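Side-chain contacts in protein-tyrosine-phosphatase (Shewanella sp., PDB 2Z72), which probably hydrolyses phosphate esters of protein tyrosines at a two-zinc centre, a cold-active enzyme of the calcineurin-like phosphoesterase family: residues P64-G69 against L219-A224; N195-I200 against A226-N231; N201-M206 against L316-N321; E213-E218 against L270-Q275. One frame throughout, in Å; residues are numbered along the deposited sequence. Where two conformers were deposited one is given.

Contact 1 (P64-G69 against L219-A224); sequences PDTYLG and LTLDKA
Asp65 and Leu221 carry most of this contact, and they meet by van der Waals touch. The carboxylate of Asp65 lies against the first turn of helix 221-231, its OD1 3.6 Å from Leu221 CB. A chi1 of 60° sets Asp65 CG between its own backbone N and carbonyl carbon, which turns the acid group to the helix. Leu221 answers with its CD2 methyl, which sits 3.7 Å from Asp65 O and also touches Thr66 OG1; the Leu221 and Thr66 side chains cross at about a right angle. A leucine suits this place because its branched end can reach the backbone of the edge strand.

Asp65 directly precedes strand 66-67, an outermost strand of the six-stranded mixed sheet, paired in parallel with 197-200. The contact therefore joins an edge strand of the sheet to the first turn of helix 221-231.

Polar bonds fix the acid, whose two oxygens let it serve two donors. Thr66 OG1 donates to Asp65 OD2 at 2.9 Å, arriving on the anti side of that oxygen, while Asp65 OD1 accepts a hydrogen bond from Asn225 ND2. Thr220 OG1 caps the helix start.

As for charge, Asp222 OD2 stands 4.4 Å from Asp65 OD1, a pairing of like charges that the bond from Asn225 may ease.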
loop_
_atom_site.group_PDB
_atom_site.type_symbol
_atom_site.label_atom_id
_atom_site.label_comp_id
_atom_site.label_asym_id
_atom_site.label_seq_id
_atom_site.Cartn_x
_atom_site.Cartn_y
_atom_site.Cartn_z
ATOM N N PRO A 64 7.613 2.418 -13.482
ATOM C CA PRO A 64 6.821 3.545 -14.012
ATOM C C PRO A 64 5.579 3.786 -13.181
ATOM O O PRO A 64 5.088 2.944 -12.461
ATOM C CB PRO A 64 6.421 3.088 -15.427
ATOM C CG PRO A 64 7.360 1.997 -15.790
ATOM C CD PRO A 64 7.859 1.368 -14.506
ATOM N N ASP A 65 5.068 5.015 -13.350
ATOM C CA ASP A 65 3.826 5.422 -12.701
ATOM C C ASP A 65 2.639 5.482 -13.679
ATOM O O ASP A 65 1.566 5.897 -13.214
ATOM C CB ASP A 65 3.995 6.723 -11.915
ATOM C CG ASP A 65 4.419 7.908 -12.747
ATOM O OD1 ASP A 65 5.105 8.786 -12.199
ATOM O OD2 ASP A 65 4.036 7.928 -13.958
ATOM N N THR A 66 2.829 5.144 -14.943
ATOM C CA THR A 66 1.802 5.246 -15.959
ATOM C C THR A 66 1.858 4.022 -16.813
ATOM O O THR A 66 2.968 3.609 -17.191
ATOM C CB THR A 66 2.025 6.531 -16.793
ATOM O OG1 THR A 66 1.901 7.655 -15.931
ATOM C CG2 THR A 66 1.041 6.624 -17.919
ATOM N N TYR A 67 0.707 3.412 -17.120
ATOM C CA TYR A 67 0.600 2.159 -17.805
ATOM C C TYR A 67 -0.590 2.194 -18.796
ATOM O O TYR A 67 -1.655 2.754 -18.463
ATOM C CB TYR A 67 0.347 0.938 -16.852
ATOM C CG TYR A 67 1.495 0.825 -15.886
ATOM C CD1 TYR A 67 2.524 -0.064 -16.165
ATOM C CD2 TYR A 67 1.601 1.607 -14.725
ATOM C CE1 TYR A 67 3.600 -0.197 -15.334
ATOM C CE2 TYR A 67 2.706 1.520 -13.926
ATOM C CZ TYR A 67 3.703 0.593 -14.215
ATOM O OH TYR A 67 4.830 0.466 -13.433
ATOM N N LEU A 68 -0.395 1.610 -19.941
ATOM C CA LEU A 68 -1.406 1.490 -20.968
ATOM C C LEU A 68 -1.708 0.031 -21.233
ATOM O O LEU A 68 -0.819 -0.830 -21.139
ATOM C CB LEU A 68 -0.858 1.957 -22.299
ATOM C CG LEU A 68 -0.331 3.336 -22.619
ATOM C CD1 LEU A 68 0.198 3.487 -24.066
ATOM C CD2 LEU A 68 -1.496 4.249 -22.329
ATOM N N GLY A 69 -2.929 -0.239 -21.656
ATOM C CA GLY A 69 -3.274 -1.544 -22.170
ATOM C C GLY A 69 -3.314 -2.693 -21.207
ATOM O O GLY A 69 -3.091 -3.838 -21.571
ATOM N N LEU A 219 1.774 20.327 -11.114
ATOM C CA LEU A 219 2.489 19.086 -10.835
ATOM C C LEU A 219 2.267 18.060 -11.918
ATOM O O LEU A 219 1.371 18.105 -12.756
ATOM C CB LEU A 219 2.046 18.527 -9.472
ATOM C CG LEU A 219 2.765 19.137 -8.277
ATOM C CD1 LEU A 219 1.953 19.052 -7.015
ATOM C CD2 LEU A 219 4.125 18.451 -8.125
ATOM N N THR A 220 3.172 17.083 -11.967
ATOM C CA THR A 220 3.085 15.899 -12.790
ATOM C C THR A 220 3.281 14.664 -11.905
ATOM O O THR A 220 3.890 14.772 -10.827
ATOM C CB THR A 220 4.120 15.863 -13.924
ATOM O OG1 THR A 220 5.389 15.732 -13.307
ATOM C CG2 THR A 220 4.036 17.124 -14.786
ATOM N N LEU A 221 2.797 13.534 -12.383
ATOM C CA LEU A 221 3.009 12.273 -11.669
ATOM C C LEU A 221 4.500 12.063 -11.401
ATOM O O LEU A 221 4.898 11.740 -10.280
ATOM C CB LEU A 221 2.400 11.116 -12.396
ATOM C CG LEU A 221 1.018 10.625 -11.898
ATOM C CD1 LEU A 221 0.019 11.726 -11.837
ATOM C CD2 LEU A 221 0.581 9.421 -12.709
ATOM N N ASP A 222 5.364 12.227 -12.426
ATOM C CA ASP A 222 6.750 11.882 -12.223
ATOM C C ASP A 222 7.410 12.805 -11.212
ATOM O O ASP A 222 8.194 12.363 -10.383
ATOM C CB ASP A 222 7.537 11.877 -13.529
ATOM C CG ASP A 222 8.953 11.398 -13.315
ATOM O OD1 ASP A 222 9.839 12.202 -13.443
ATOM O OD2 ASP A 222 9.237 10.241 -12.931
ATOM N N LYS A 223 7.092 14.083 -11.305
ATOM C CA LYS A 223 7.701 15.051 -10.403
ATOM C C LYS A 223 7.298 14.749 -8.959
ATOM O O LYS A 223 8.147 14.740 -8.038
ATOM C CB LYS A 223 7.372 16.490 -10.772
ATOM C CG LYS A 223 8.033 17.483 -9.839
ATOM C CD LYS A 223 7.846 18.911 -10.340
ATOM C CE LYS A 223 8.581 19.923 -9.485
ATOM N NZ LYS A 223 8.337 21.344 -9.750
ATOM N N ALA A 224 6.009 14.500 -8.750
ATOM C CA ALA A 224 5.533 14.206 -7.384
ATOM C C ALA A 224 6.102 12.914 -6.863
ATOM O O ALA A 224 6.597 12.858 -5.738
ATOM C CB ALA A 224 4.020 14.180 -7.427
#

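Contact 2 (N195-I200 against A226-N231); sequences NTIIKI and ALYRAN
Helix 221-231 packs over the start of strand 197-200 in the calcineurin-like phosphoesterase fold, and here Thr196 and Asn195 meet Tyr228 and Arg229. The site is buried, with the Thr196 side chain about 11 Å from a bound zinc ion.

Thr196 lies over one face of the Tyr228 ring. Its CG2 makes a CH-pi contact 3.8 Å from the ring centroid, 22° off the normal and shifted toward the rim, while CB comes within 3.5 Å of Tyr228 CD1. With CG2 anti to the backbone N (OG1 chi1 -54°), the methyl is laid across the ring. A small beta-branched residue suits this place, since its methyl can point C-H bonds at the aromatic face. Ile197 CD1 reaches the ring edge near its plane, and the far end of the tyrosine is fixed by a hydrogen bond from OH to Leu248 O.

Beside this apolar patch is a polar one. Asn195 ND2 donates to Met63 O, leaving OD1 directed at the guanidinium of Arg229, whose long chain bends at chi3 to bring it there. A water links the two groups a second time, donating to Asn195 OD1 and accepting from Arg229 NH2 at 3.0 Å. Arg229 NH1 gives the direct bond to Asn195 OD1, 2.8 Å long and nearly straight at 165°, lying in the guanidinium plane but rising well above the plane of the amide carbonyl.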
loop_
_atom_site.group_PDB
_atom_site.type_symbol
_atom_site.label_atom_id
_atom_site.label_comp_id
_atom_site.label_asym_id
_atom_site.label_seq_id
_atom_site.Cartn_x
_atom_site.Cartn_y
_atom_site.Cartn_z
ATOM N N ASN A 195 5.950 4.166 -5.796
ATOM C CA ASN A 195 5.189 5.329 -6.223
ATOM C C ASN A 195 4.140 5.669 -5.181
ATOM O O ASN A 195 3.790 4.894 -4.286
ATOM C CB ASN A 195 4.538 5.072 -7.578
ATOM C CG ASN A 195 5.561 4.966 -8.686
ATOM O OD1 ASN A 195 6.398 5.865 -8.810
ATOM N ND2 ASN A 195 5.552 3.905 -9.464
ATOM N N THR A 196 3.580 6.871 -5.376
ATOM C CA THR A 196 2.503 7.418 -4.560
ATOM C C THR A 196 1.239 7.618 -5.376
ATOM O O THR A 196 0.129 7.427 -4.898
ATOM C CB THR A 196 2.991 8.677 -3.840
ATOM O OG1 THR A 196 4.186 8.366 -3.115
ATOM C CG2 THR A 196 2.003 9.220 -2.836
ATOM N N ILE A 197 1.375 8.040 -6.658
ATOM C CA ILE A 197 0.270 8.250 -7.544
ATOM C C ILE A 197 0.562 7.513 -8.844
ATOM O O ILE A 197 1.646 7.701 -9.409
ATOM C CB ILE A 197 0.063 9.761 -7.850
ATOM C CG1 ILE A 197 -0.075 10.597 -6.602
ATOM C CG2 ILE A 197 -1.168 9.961 -8.745
ATOM C CD1 ILE A 197 0.384 12.029 -6.740
ATOM N N ILE A 198 -0.384 6.741 -9.364
ATOM C CA ILE A 198 -0.182 6.081 -10.665
ATOM C C ILE A 198 -1.437 6.197 -11.514
ATOM O O ILE A 198 -2.539 6.464 -11.036
ATOM C CB ILE A 198 0.257 4.612 -10.522
ATOM C CG1 ILE A 198 -0.848 3.715 -9.950
ATOM C CG2 ILE A 198 1.541 4.514 -9.745
ATOM C CD1 ILE A 198 -0.543 2.234 -10.042
ATOM N N LYS A 199 -1.230 5.982 -12.811
ATOM C CA LYS A 199 -2.297 5.955 -13.808
ATOM C C LYS A 199 -2.216 4.649 -14.555
ATOM O O LYS A 199 -1.155 4.287 -15.051
ATOM C CB LYS A 199 -2.100 7.134 -14.779
ATOM C CG LYS A 199 -3.234 7.310 -15.789
ATOM C CD LYS A 199 -2.931 8.552 -16.713
ATOM C CE LYS A 199 -3.863 8.676 -17.879
ATOM N NZ LYS A 199 -3.343 9.783 -18.711
ATOM N N ILE A 200 -3.296 3.890 -14.578
ATOM C CA ILE A 200 -3.370 2.682 -15.366
ATOM C C ILE A 200 -4.599 2.823 -16.267
ATOM O O ILE A 200 -5.716 3.002 -15.805
ATOM C CB ILE A 200 -3.485 1.394 -14.520
ATOM C CG1 ILE A 200 -2.349 1.264 -13.532
ATOM C CG2 ILE A 200 -3.612 0.179 -15.430
ATOM C CD1 ILE A 200 -2.452 0.042 -12.623
ATOM N N ALA A 226 8.824 11.339 -7.619
ATOM C CA ALA A 226 10.215 11.485 -7.317
ATOM C C ALA A 226 10.442 12.296 -6.050
ATOM O O ALA A 226 11.323 11.965 -5.224
ATOM C CB ALA A 226 10.928 12.162 -8.523
ATOM N N LEU A 227 9.690 13.381 -5.869
ATOM C CA LEU A 227 9.841 14.151 -4.612
ATOM C C LEU A 227 9.430 13.343 -3.401
ATOM O O LEU A 227 10.082 13.486 -2.334
ATOM C CB LEU A 227 8.993 15.420 -4.729
ATOM C CG LEU A 227 9.566 16.530 -5.592
ATOM C CD1 LEU A 227 8.543 17.642 -5.761
ATOM C CD2 LEU A 227 10.829 17.093 -4.954
ATOM N N TYR A 228 8.405 12.516 -3.540
ATOM C CA TYR A 228 8.003 11.673 -2.412
ATOM C C TYR A 228 9.139 10.701 -2.051
ATOM O O TYR A 228 9.438 10.531 -0.861
ATOM C CB TYR A 228 6.768 10.912 -2.766
ATOM C CG TYR A 228 5.454 11.653 -2.647
ATOM C CD1 TYR A 228 4.528 11.777 -3.674
ATOM C CD2 TYR A 228 5.081 12.211 -1.418
ATOM C CE1 TYR A 228 3.375 12.429 -3.549
ATOM C CE2 TYR A 228 3.871 12.846 -1.257
ATOM C CZ TYR A 228 3.006 12.953 -2.324
ATOM O OH TYR A 228 1.765 13.561 -2.205
ATOM N N ARG A 229 9.773 10.077 -3.030
ATOM C CA ARG A 229 10.846 9.165 -2.715
ATOM C C ARG A 229 12.019 9.903 -2.082
ATOM O O ARG A 229 12.679 9.379 -1.177
ATOM C CB ARG A 229 11.305 8.426 -3.980
ATOM C CG ARG A 229 10.396 7.275 -4.381
ATOM C CD ARG A 229 10.926 6.467 -5.526
ATOM N NE ARG A 229 10.773 7.153 -6.828
ATOM C CZ ARG A 229 9.683 7.090 -7.560
ATOM N NH1 ARG A 229 8.653 6.397 -7.206
ATOM N NH2 ARG A 229 9.638 7.732 -8.725
ATOM N N ALA A 230 12.344 11.087 -2.574
ATOM C CA ALA A 230 13.511 11.820 -2.125
ATOM C C ALA A 230 13.348 12.455 -0.772
ATOM O O ALA A 230 14.362 12.794 -0.138
ATOM C CB ALA A 230 13.897 12.897 -3.166
ATOM N N ASN A 231 12.127 12.619 -0.317
ATOM C CA ASN A 231 11.889 13.427 0.883
ATOM C C ASN A 231 11.122 12.720 1.929
ATOM O O ASN A 231 10.826 13.350 2.961
ATOM C CB ASN A 231 11.174 14.757 0.518
ATOM C CG ASN A 231 12.100 15.590 -0.350
ATOM O OD1 ASN A 231 11.983 15.632 -1.626
ATOM N ND2 ASN A 231 13.049 16.222 0.308
HETATM O O HOH W 1 7.622 7.804 -10.975
#

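Contact 3 (N201-M206 against L316-N321); sequences NDVLYM and LLLENN
The phenol of Tyr205 is the one flat group in this contact, and it meets Leu318 through its hydroxyl end and not through a face. Tyr205 OH is 3.6 Å from Leu318 CD1 and equally 3.6 Å from Leu318 CD2, so the oxygen faces the fork of the leucine, whose side chain comes from the opposite direction. Around the body of the tyrosine, Ile198 and Ile200 of one flanking strand, Val283 of the other, and Val73 and Ala75 of strand 72-76 supply apolar contacts.

Val203, two residues earlier on the same side of its strand, completes the grip: its CG2 and Leu318 CD2 reach toward each other tip to tip at 3.9 Å. Leu318 CG stands anti to its own carbonyl carbon (chi1 -52°), which carries both methyls across to the other strand.

Strands 203-206 and 315-319 belong to two different mixed sheets, and these side chains join the two layers. The facing backbones are well apart, 9.5 Å from Val203 CA to Leu318 CA, as expected of layers joined by side chains, like the central beta-sandwich of calcineurin-like phosphoesterases. Branched aliphatic residues suit such a layer. Holding it together is dispersion and the exclusion of water, and the tyrosine oxygen meets the two leucine methyls by van der Waals contact alone.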
loop_
_atom_site.group_PDB
_atom_site.type_symbol
_atom_site.label_atom_id
_atom_site.label_comp_id
_atom_site.label_asym_id
_atom_site.label_seq_id
_atom_site.Cartn_x
_atom_site.Cartn_y
_atom_site.Cartn_z
ATOM N N ASN A 201 -4.376 2.767 -17.570
ATOM C CA ASN A 201 -5.483 2.928 -18.545
ATOM C C ASN A 201 -6.110 4.295 -18.261
ATOM O O ASN A 201 -5.381 5.292 -18.211
ATOM C CB ASN A 201 -6.469 1.757 -18.502
ATOM C CG ASN A 201 -5.783 0.407 -18.640
ATOM O OD1 ASN A 201 -4.752 0.272 -19.304
ATOM N ND2 ASN A 201 -6.455 -0.601 -18.053
ATOM N N ASP A 202 -7.422 4.350 -18.117
ATOM C CA ASP A 202 -8.176 5.563 -17.912
ATOM C C ASP A 202 -8.528 5.773 -16.445
ATOM O O ASP A 202 -9.528 6.406 -16.132
ATOM C CB ASP A 202 -9.408 5.509 -18.802
ATOM C CG ASP A 202 -10.346 4.377 -18.455
ATOM O OD1 ASP A 202 -11.572 4.489 -18.750
ATOM O OD2 ASP A 202 -9.915 3.357 -17.897
ATOM N N VAL A 203 -7.659 5.297 -15.520
ATOM C CA VAL A 203 -7.939 5.379 -14.090
ATOM C C VAL A 203 -6.708 5.903 -13.359
ATOM O O VAL A 203 -5.577 5.454 -13.612
ATOM C CB VAL A 203 -8.350 4.006 -13.531
ATOM C CG1 VAL A 203 -8.711 4.112 -12.064
ATOM C CG2 VAL A 203 -9.486 3.406 -14.338
ATOM N N LEU A 204 -6.925 6.833 -12.455
ATOM C CA LEU A 204 -5.875 7.376 -11.562
ATOM C C LEU A 204 -6.045 6.778 -10.175
ATOM O O LEU A 204 -7.177 6.693 -9.698
ATOM C CB LEU A 204 -5.972 8.891 -11.510
ATOM C CG LEU A 204 -4.706 9.674 -11.084
ATOM C CD1 LEU A 204 -3.636 9.601 -12.151
ATOM C CD2 LEU A 204 -5.084 11.127 -10.822
ATOM N N TYR A 205 -4.941 6.423 -9.529
ATOM C CA TYR A 205 -4.941 5.736 -8.227
ATOM C C TYR A 205 -4.010 6.501 -7.287
ATOM O O TYR A 205 -2.852 6.761 -7.599
ATOM C CB TYR A 205 -4.384 4.338 -8.365
ATOM C CG TYR A 205 -5.148 3.409 -9.251
ATOM C CD1 TYR A 205 -4.965 3.422 -10.622
ATOM C CD2 TYR A 205 -6.056 2.502 -8.720
ATOM C CE1 TYR A 205 -5.658 2.575 -11.466
ATOM C CE2 TYR A 205 -6.765 1.668 -9.557
ATOM C CZ TYR A 205 -6.565 1.675 -10.948
ATOM O OH TYR A 205 -7.313 0.836 -11.726
ATOM N N MET A 206 -4.485 6.762 -6.066
ATOM C CA MET A 206 -3.661 7.280 -4.992
ATOM C C MET A 206 -4.421 7.088 -3.677
ATOM O O MET A 206 -5.582 6.738 -3.634
ATOM C CB MET A 206 -3.290 8.731 -5.254
ATOM C CG MET A 206 -4.293 9.841 -4.996
ATOM S SD MET A 206 -5.809 9.786 -5.974
ATOM C CE MET A 206 -5.082 9.758 -7.624
ATOM N N LEU A 316 -11.994 -3.913 -5.658
ATOM C CA LEU A 316 -12.503 -3.446 -6.923
ATOM C C LEU A 316 -11.784 -4.183 -8.039
ATOM O O LEU A 316 -10.552 -4.265 -8.025
ATOM C CB LEU A 316 -12.252 -1.934 -7.050
ATOM C CG LEU A 316 -12.542 -1.308 -8.414
ATOM C CD1 LEU A 316 -14.053 -1.346 -8.704
ATOM C CD2 LEU A 316 -12.022 0.107 -8.458
ATOM N N LEU A 317 -12.541 -4.684 -8.984
ATOM C CA LEU A 317 -12.025 -5.323 -10.172
ATOM C C LEU A 317 -12.384 -4.462 -11.370
ATOM O O LEU A 317 -13.547 -4.092 -11.527
ATOM C CB LEU A 317 -12.587 -6.711 -10.323
ATOM C CG LEU A 317 -12.247 -7.524 -11.561
ATOM C CD1 LEU A 317 -10.785 -7.787 -11.709
ATOM C CD2 LEU A 317 -13.084 -8.847 -11.487
ATOM N N LEU A 318 -11.373 -4.171 -12.190
ATOM C CA LEU A 318 -11.578 -3.403 -13.450
ATOM C C LEU A 318 -11.157 -4.274 -14.590
ATOM O O LEU A 318 -9.954 -4.605 -14.777
ATOM C CB LEU A 318 -10.739 -2.113 -13.438
ATOM C CG LEU A 318 -10.923 -1.220 -12.202
ATOM C CD1 LEU A 318 -9.939 -1.497 -11.086
ATOM C CD2 LEU A 318 -10.796 0.250 -12.555
ATOM N N GLU A 319 -12.107 -4.717 -15.414
ATOM C CA GLU A 319 -11.869 -5.676 -16.456
ATOM C C GLU A 319 -13.017 -5.603 -17.466
ATOM O O GLU A 319 -14.149 -5.391 -17.003
ATOM C CB GLU A 319 -11.830 -7.092 -15.845
ATOM C CG GLU A 319 -11.401 -8.191 -16.741
ATOM C CD GLU A 319 -11.198 -9.545 -16.065
ATOM O OE1 GLU A 319 -10.511 -10.377 -16.714
ATOM O OE2 GLU A 319 -11.733 -9.726 -14.936
ATOM N N ASN A 320 -12.723 -5.773 -18.724
ATOM C CA ASN A 320 -13.768 -5.781 -19.750
ATOM C C ASN A 320 -14.710 -4.572 -19.665
ATOM O O ASN A 320 -15.902 -4.693 -19.935
ATOM C CB ASN A 320 -14.614 -7.044 -19.619
ATOM C CG ASN A 320 -13.832 -8.335 -19.769
ATOM O OD1 ASN A 320 -13.003 -8.396 -20.688
ATOM N ND2 ASN A 320 -14.071 -9.350 -18.933
ATOM N N ASN A 321 -14.154 -3.420 -19.365
ATOM C CA ASN A 321 -14.899 -2.170 -19.302
ATOM C C ASN A 321 -16.026 -2.169 -18.298
ATOM O O ASN A 321 -17.048 -1.503 -18.467
ATOM C CB ASN A 321 -15.456 -1.890 -20.692
ATOM C CG ASN A 321 -14.289 -1.145 -21.358
ATOM O OD1 ASN A 321 -13.559 -1.579 -22.251
ATOM N ND2 ASN A 321 -14.198 0.057 -20.765
#

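Contact 4 (E213-E218 against L270-Q275); sequences EWISRE and LDTILQ
The CD1 methyl of Ile215 reaches Thr272 and Ile273 of helix 267-277. Its apolar contact is with Ile273 CG1, a loose 4.4 Å in the conformer given. The same methyl comes within 4.3 Å of Thr272 O, a loose van der Waals approach to a backbone carbonyl. CD1 is anti to CA about the CB-CG1 bond (chi2 178°), which gives the methyl its full reach. A long, branched aliphatic chain suits the place, since it can cross between the helix backbones and end in an apolar methyl. Ile273 turns its own side chain also to Ile282 of strand 281-284, so the helix it belongs to is seated on the sheet.

Both segments are helical: 212-216 is a short helix ending at this point, and 267-277 runs on. Glu218, with positive phi, closes the short one in a Schellman motif, its N bonded to Ile215 O at 3.0 Å.

Further out, Arg217 grips Glu213 side-on through NE and NH2. Glu213 OE2 receives NE on its anti lone pair at 2.8 Å, and NH2 nearly along its C-O bond. Asp243 forms a second salt bridge with Arg217 NH2, and Asn252 holds Glu213 OE1. Trp214 adds a second link to helix 267-277 through the rings of His276 and Phe277.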
loop_
_atom_site.group_PDB
_atom_site.type_symbol
_atom_site.label_atom_id
_atom_site.label_comp_id
_atom_site.label_asym_id
_atom_site.label_seq_id
_atom_site.Cartn_x
_atom_site.Cartn_y
_atom_site.Cartn_z
ATOM N N GLU A 213 -5.436 22.151 -5.921
ATOM C CA GLU A 213 -4.050 22.706 -5.713
ATOM C C GLU A 213 -3.024 21.976 -6.544
ATOM O O GLU A 213 -2.013 22.595 -6.910
ATOM C CB GLU A 213 -3.709 22.709 -4.214
ATOM C CG GLU A 213 -2.348 23.248 -3.841
ATOM C CD GLU A 213 -2.121 23.524 -2.381
ATOM O OE1 GLU A 213 -3.054 23.218 -1.627
ATOM O OE2 GLU A 213 -0.960 23.936 -2.054
ATOM N N TRP A 214 -3.215 20.684 -6.837
ATOM C CA TRP A 214 -2.321 19.979 -7.745
ATOM C C TRP A 214 -2.157 20.745 -9.075
ATOM O O TRP A 214 -1.103 20.847 -9.658
ATOM C CB TRP A 214 -2.888 18.553 -7.989
ATOM C CG TRP A 214 -2.134 17.774 -9.054
ATOM C CD1 TRP A 214 -2.240 17.822 -10.432
ATOM C CD2 TRP A 214 -1.130 16.783 -8.790
ATOM N NE1 TRP A 214 -1.404 16.971 -11.045
ATOM C CE2 TRP A 214 -0.694 16.310 -10.047
ATOM C CE3 TRP A 214 -0.543 16.255 -7.619
ATOM C CZ2 TRP A 214 0.270 15.358 -10.154
ATOM C CZ3 TRP A 214 0.415 15.296 -7.771
ATOM C CH2 TRP A 214 0.839 14.825 -9.005
ATOM N N ILE A 215 -3.314 21.154 -9.598
ATOM C CA ILE A 215 -3.391 21.828 -10.913
ATOM C C ILE A 215 -2.728 23.175 -10.898
ATOM O O ILE A 215 -1.962 23.543 -11.757
ATOM C CB ILE A 215 -4.880 21.929 -11.350
ATOM C CG1 ILE A 215 -5.559 20.557 -11.459
ATOM C CG2 ILE A 215 -4.956 22.740 -12.615
ATOM C CD1 ILE A 215 -7.016 20.535 -11.841
ATOM N N SER A 216 -2.995 23.893 -9.801
ATOM C CA SER A 216 -2.400 25.241 -9.739
ATOM C C SER A 216 -0.892 25.174 -9.567
ATOM O O SER A 216 -0.201 26.089 -10.073
ATOM C CB SER A 216 -3.041 26.142 -8.711
ATOM O OG SER A 216 -2.950 25.560 -7.446
ATOM N N ARG A 217 -0.363 24.140 -8.913
ATOM C CA ARG A 217 1.072 23.916 -8.784
ATOM C C ARG A 217 1.714 23.259 -10.006
ATOM O O ARG A 217 2.915 23.091 -10.002
ATOM C CB ARG A 217 1.352 23.061 -7.544
ATOM C CG ARG A 217 1.018 23.873 -6.257
ATOM C CD ARG A 217 1.502 23.097 -5.051
ATOM N NE ARG A 217 1.196 23.899 -3.846
ATOM C CZ ARG A 217 1.984 24.849 -3.378
ATOM N NH1 ARG A 217 3.140 25.167 -3.935
ATOM N NH2 ARG A 217 1.600 25.514 -2.296
ATOM N N GLU A 218 0.915 22.935 -11.030
ATOM C CA GLU A 218 1.402 22.437 -12.289
ATOM C C GLU A 218 2.231 21.184 -12.018
ATOM O O GLU A 218 3.257 20.960 -12.654
ATOM C CB GLU A 218 2.272 23.476 -12.994
ATOM C CG GLU A 218 1.566 24.804 -13.241
ATOM C CD GLU A 218 2.360 25.766 -14.108
ATOM O OE1 GLU A 218 1.728 26.508 -14.906
ATOM O OE2 GLU A 218 3.608 25.815 -14.010
ATOM N N LEU A 270 -15.065 17.696 -9.628
ATOM C CA LEU A 270 -14.416 16.423 -9.982
ATOM C C LEU A 270 -14.122 16.313 -11.475
ATOM O O LEU A 270 -13.026 15.859 -11.851
ATOM C CB LEU A 270 -15.308 15.277 -9.497
ATOM C CG LEU A 270 -14.778 13.888 -9.691
ATOM C CD1 LEU A 270 -13.470 13.664 -8.914
ATOM C CD2 LEU A 270 -15.822 12.912 -9.200
ATOM N N ASP A 271 -15.074 16.743 -12.287
ATOM C CA ASP A 271 -14.876 16.672 -13.719
ATOM C C ASP A 271 -13.645 17.433 -14.135
ATOM O O ASP A 271 -12.932 16.993 -15.038
ATOM C CB ASP A 271 -16.095 17.223 -14.485
ATOM C CG ASP A 271 -17.290 16.313 -14.378
ATOM O OD1 ASP A 271 -17.115 15.094 -14.181
ATOM O OD2 ASP A 271 -18.410 16.870 -14.590
ATOM N N THR A 272 -13.386 18.535 -13.468
ATOM C CA THR A 272 -12.175 19.282 -13.873
ATOM C C THR A 272 -10.911 18.502 -13.522
ATOM O O THR A 272 -9.925 18.586 -14.279
ATOM C CB THR A 272 -12.146 20.653 -13.183
ATOM O OG1 THR A 272 -13.260 21.439 -13.581
ATOM C CG2 THR A 272 -10.925 21.443 -13.600
ATOM N N ILE A 273 -10.936 17.755 -12.459
ATOM C CA ILE A 273 -9.762 16.927 -12.138
ATOM C C ILE A 273 -9.623 15.753 -13.063
ATOM O O ILE A 273 -8.544 15.438 -13.571
ATOM C CB ILE A 273 -9.851 16.563 -10.641
ATOM C CG1 ILE A 273 -9.762 17.842 -9.802
ATOM C CG2 ILE A 273 -8.839 15.479 -10.331
ATOM C CD1 ILE A 273 -10.335 17.733 -8.405
ATOM N N LEU A 274 -10.734 15.049 -13.353
ATOM C CA LEU A 274 -10.702 13.963 -14.289
ATOM C C LEU A 274 -10.112 14.430 -15.645
ATOM O O LEU A 274 -9.301 13.787 -16.262
ATOM C CB LEU A 274 -12.100 13.413 -14.562
ATOM C CG LEU A 274 -12.829 12.749 -13.392
ATOM C CD1 LEU A 274 -14.296 12.434 -13.732
ATOM C CD2 LEU A 274 -12.044 11.511 -12.974
ATOM N N GLN A 275 -10.604 15.583 -16.122
ATOM C CA GLN A 275 -10.140 16.138 -17.388
ATOM C C GLN A 275 -8.657 16.467 -17.343
ATOM O O GLN A 275 -7.898 16.253 -18.297
ATOM C CB GLN A 275 -10.993 17.405 -17.731
ATOM C CG GLN A 275 -12.348 17.002 -18.308
ATOM C CD GLN A 275 -13.388 18.097 -18.231
ATOM O OE1 GLN A 275 -14.627 17.843 -18.285
ATOM N NE2 GLN A 275 -12.867 19.329 -18.132
#

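Contacts 2 and 3 are buried, contact 1 lies at the surface and contact 4 is partly buried and farthest from the chain's centre. Contacts 1 and 2 share helix 221-231 and the adjoining strands 66-67 and 197-200, which pair through the backbones of Asp65, Tyr67 and Lys199. Strand 203-206 of contact 3 is next in the same sheet, but looks across to a second sheet. Trp214, from the short helix of contact 4, packs against Ala224 and Ile197 and so ties that contact to contacts 1 and 2. Chemistry differs accordingly: apolar touch in contact 4, leucine methyls against valine and a tyrosine hydroxyl in contact 3, a carboxylate at a helix start in contact 1, and mixed CH-pi and water-assisted polar bonding in contact 2.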